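Local coordinates for protein endo-beta-mannanase (Rhizomucor miehei, PDB 4QP0) that probably hydrolyses internal beta-1,4-mannosidic linkages in mannans, galactomannans and glucomannans as a secreted family 5 glycoside hydrolase with a TIM barrel, at residues Asp90-Gln95 / Ile101-Thr106. Residues are numbered along the deposited sequence; the frame is centred on the assembly and turned at random.
Sequences DYIIQQ and IKLIFT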
loop_
_atom_site.group_PDB
_atom_site.type_symbol
_atom_site.label_atom_id
_atom_site.label_comp_id
_atom_site.label_asym_id
_atom_site.label_seq_id
_atom_site.Cartn_x
_atom_site.Cartn_y
_atom_site.Cartn_z
ATOM N N ASP A 90 -14.559 5.245 8.454
ATOM C CA ASP A 90 -15.934 5.308 7.955
ATOM C C ASP A 90 -16.146 6.589 7.147
ATOM O O ASP A 90 -16.730 6.567 6.071
ATOM C CB ASP A 90 -16.949 5.258 9.113
ATOM C CG ASP A 90 -17.029 3.884 9.813
ATOM O OD1 ASP A 90 -16.331 2.917 9.433
ATOM O OD2 ASP A 90 -17.821 3.771 10.766
ATOM N N TYR A 91 -15.663 7.706 7.677
ATOM C CA TYR A 91 -15.823 8.990 7.017
ATOM C C TYR A 91 -15.000 9.063 5.736
ATOM O O TYR A 91 -15.448 9.629 4.736
ATOM C CB TYR A 91 -15.487 10.143 7.965
ATOM C CG TYR A 91 -15.710 11.505 7.343
ATOM C CD1 TYR A 91 -16.994 12.049 7.234
ATOM C CD2 TYR A 91 -14.637 12.248 6.845
ATOM C CE1 TYR A 91 -17.198 13.298 6.653
ATOM C CE2 TYR A 91 -14.832 13.494 6.262
ATOM C CZ TYR A 91 -16.107 14.013 6.172
ATOM O OH TYR A 91 -16.285 15.247 5.595
ATOM N N ILE A 92 -13.805 8.476 5.762
ATOM C CA ILE A 92 -12.944 8.443 4.580
ATOM C C ILE A 92 -13.615 7.672 3.442
ATOM O O ILE A 92 -13.707 8.174 2.314
ATOM C CB ILE A 92 -11.547 7.870 4.899
ATOM C CG1 ILE A 92 -10.752 8.876 5.731
ATOM C CG2 ILE A 92 -10.787 7.547 3.617
ATOM C CD1 ILE A 92 -9.562 8.275 6.454
ATOM N N ILE A 93 -14.107 6.474 3.753
ATOM C CA ILE A 93 -14.806 5.632 2.778
ATOM C C ILE A 93 -16.011 6.351 2.181
ATOM O O ILE A 93 -16.338 6.148 1.013
ATOM C CB ILE A 93 -15.289 4.306 3.405
ATOM C CG1 ILE A 93 -14.131 3.555 4.075
ATOM C CG2 ILE A 93 -15.950 3.412 2.359
ATOM C CD1 ILE A 93 -14.583 2.359 4.893
ATOM N N GLN A 94 -16.671 7.168 3.000
ATOM C CA GLN A 94 -17.892 7.868 2.608
ATOM C C GLN A 94 -17.584 8.943 1.564
ATOM O O GLN A 94 -18.222 8.993 0.516
ATOM C CB GLN A 94 -18.561 8.496 3.832
ATOM C CG GLN A 94 -19.938 9.078 3.554
ATOM C CD GLN A 94 -20.401 10.034 4.636
ATOM O OE1 GLN A 94 -21.504 9.892 5.169
ATOM N NE2 GLN A 94 -19.563 11.014 4.968
ATOM N N GLN A 95 -16.594 9.779 1.869
ATOM C CA GLN A 95 -16.158 10.842 0.975
ATOM C C GLN A 95 -15.499 10.290 -0.280
ATOM O O GLN A 95 -15.602 10.900 -1.356
ATOM C CB GLN A 95 -15.209 11.805 1.694
ATOM C CG GLN A 95 -15.849 12.592 2.826
ATOM C CD GLN A 95 -17.204 13.155 2.458
ATOM O OE1 GLN A 95 -18.163 13.032 3.221
ATOM N NE2 GLN A 95 -17.296 13.765 1.280
ATOM N N ILE A 101 -14.261 7.615 -5.996
ATOM C CA ILE A 101 -12.857 7.292 -5.806
ATOM C C ILE A 101 -12.748 6.003 -4.997
ATOM O O ILE A 101 -13.579 5.726 -4.136
ATOM C CB ILE A 101 -12.089 8.470 -5.174
ATOM C CG1 ILE A 101 -11.954 9.603 -6.205
ATOM C CG2 ILE A 101 -10.726 8.024 -4.670
ATOM C CD1 ILE A 101 -11.314 10.874 -5.686
ATOM N N LYS A 102 -11.728 5.215 -5.308
ATOM C CA LYS A 102 -11.542 3.897 -4.734
ATOM C C LYS A 102 -10.345 3.890 -3.766
ATOM O O LYS A 102 -9.446 4.728 -3.879
ATOM C CB LYS A 102 -11.363 2.897 -5.869
ATOM C CG LYS A 102 -12.611 2.718 -6.723
ATOM C CD LYS A 102 -13.130 1.291 -6.644
ATOM C CE LYS A 102 -14.253 1.019 -7.634
ATOM N NZ LYS A 102 -15.602 1.122 -7.005
ATOM N N LEU A 103 -10.343 2.957 -2.816
ATOM C CA LEU A 103 -9.358 2.974 -1.732
ATOM C C LEU A 103 -8.561 1.691 -1.629
ATOM O O LEU A 103 -9.137 0.612 -1.621
ATOM C CB LEU A 103 -10.052 3.211 -0.389
ATOM C CG LEU A 103 -10.670 4.568 -0.064
ATOM C CD1 LEU A 103 -11.741 4.392 0.993
ATOM C CD2 LEU A 103 -9.620 5.561 0.409
ATOM N N ILE A 104 -7.238 1.809 -1.537
ATOM C CA ILE A 104 -6.379 0.664 -1.214
ATOM C C ILE A 104 -5.936 0.797 0.243
ATOM O O ILE A 104 -5.128 1.659 0.575
ATOM C CB ILE A 104 -5.145 0.563 -2.149
ATOM C CG1 ILE A 104 -5.569 0.360 -3.614
ATOM C CG2 ILE A 104 -4.250 -0.584 -1.732
ATOM C CD1 ILE A 104 -4.425 0.401 -4.606
ATOM N N PHE A 105 -6.486 -0.042 1.111
ATOM C CA PHE A 105 -6.197 0.035 2.541
ATOM C C PHE A 105 -5.058 -0.891 2.916
ATOM O O PHE A 105 -5.114 -2.093 2.650
ATOM C CB PHE A 105 -7.434 -0.320 3.377
ATOM C CG PHE A 105 -8.424 0.814 3.544
ATOM C CD1 PHE A 105 -8.015 2.069 3.997
ATOM C CD2 PHE A 105 -9.779 0.611 3.293
ATOM C CE1 PHE A 105 -8.933 3.104 4.158
ATOM C CE2 PHE A 105 -10.698 1.642 3.456
ATOM C CZ PHE A 105 -10.274 2.886 3.889
ATOM N N THR A 106 -4.023 -0.330 3.533
ATOM C CA THR A 106 -2.887 -1.119 4.005
ATOM C C THR A 106 -3.094 -1.402 5.491
ATOM O O THR A 106 -3.372 -0.491 6.270
ATOM C CB THR A 106 -1.556 -0.381 3.741
ATOM O OG1 THR A 106 -1.502 0.031 2.366
ATOM C CG2 THR A 106 -0.356 -1.274 4.030
#
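In the TIM barrel of this family 5 glycoside hydrolase, helix 87-98 leads through a short turn into the parallel barrel strand 102-106, and I92 and I93 of the helix pack on L103 and F105 of that strand. The two segments run roughly antiparallel, at 146° between their N-to-C directions, with their axes 9.1 Å apart at closest approach, as expected where a helix of the outer layer lies back against the strand that follows it. L103 and F105, two residues apart on the strand, both point toward the helix, whereas I104 between them packs on F168 and E171 of the neighbouring strand 167-171. The forked end of L103 spans both isoleucines. Its CD2 meets CG2 of I92 at 3.9 Å, the two side chains crossing at about a right angle, while CD1 settles against the helix backbone, 3.8 Å from CA of I93. That same methyl also lies 4.0 Å from CG1 of I93. With CG1 of I92 beside the backbone N (chi1 -72°), its CG2 methyl is placed anti to that N and is the branch that meets L103. F105 contributes the rim of its ring: CG1 of I93 lies in the ring plane beyond the edge, so the meeting is edge-on. One face of the ring carries CB of L103 near its rim, which links the two strand side chains as well. All four residues are buried, and the interface between the segments is wholly apolar. Elsewhere on the helix D90 forms a salt bridge with R152, and at the far end of the strand T106 OG1 hydrogen-bonds to E171. At the ring edge, I93 CG1 approaches F105 CZ to 3.9 Å and CE2 of the same ring to 4.0 Å.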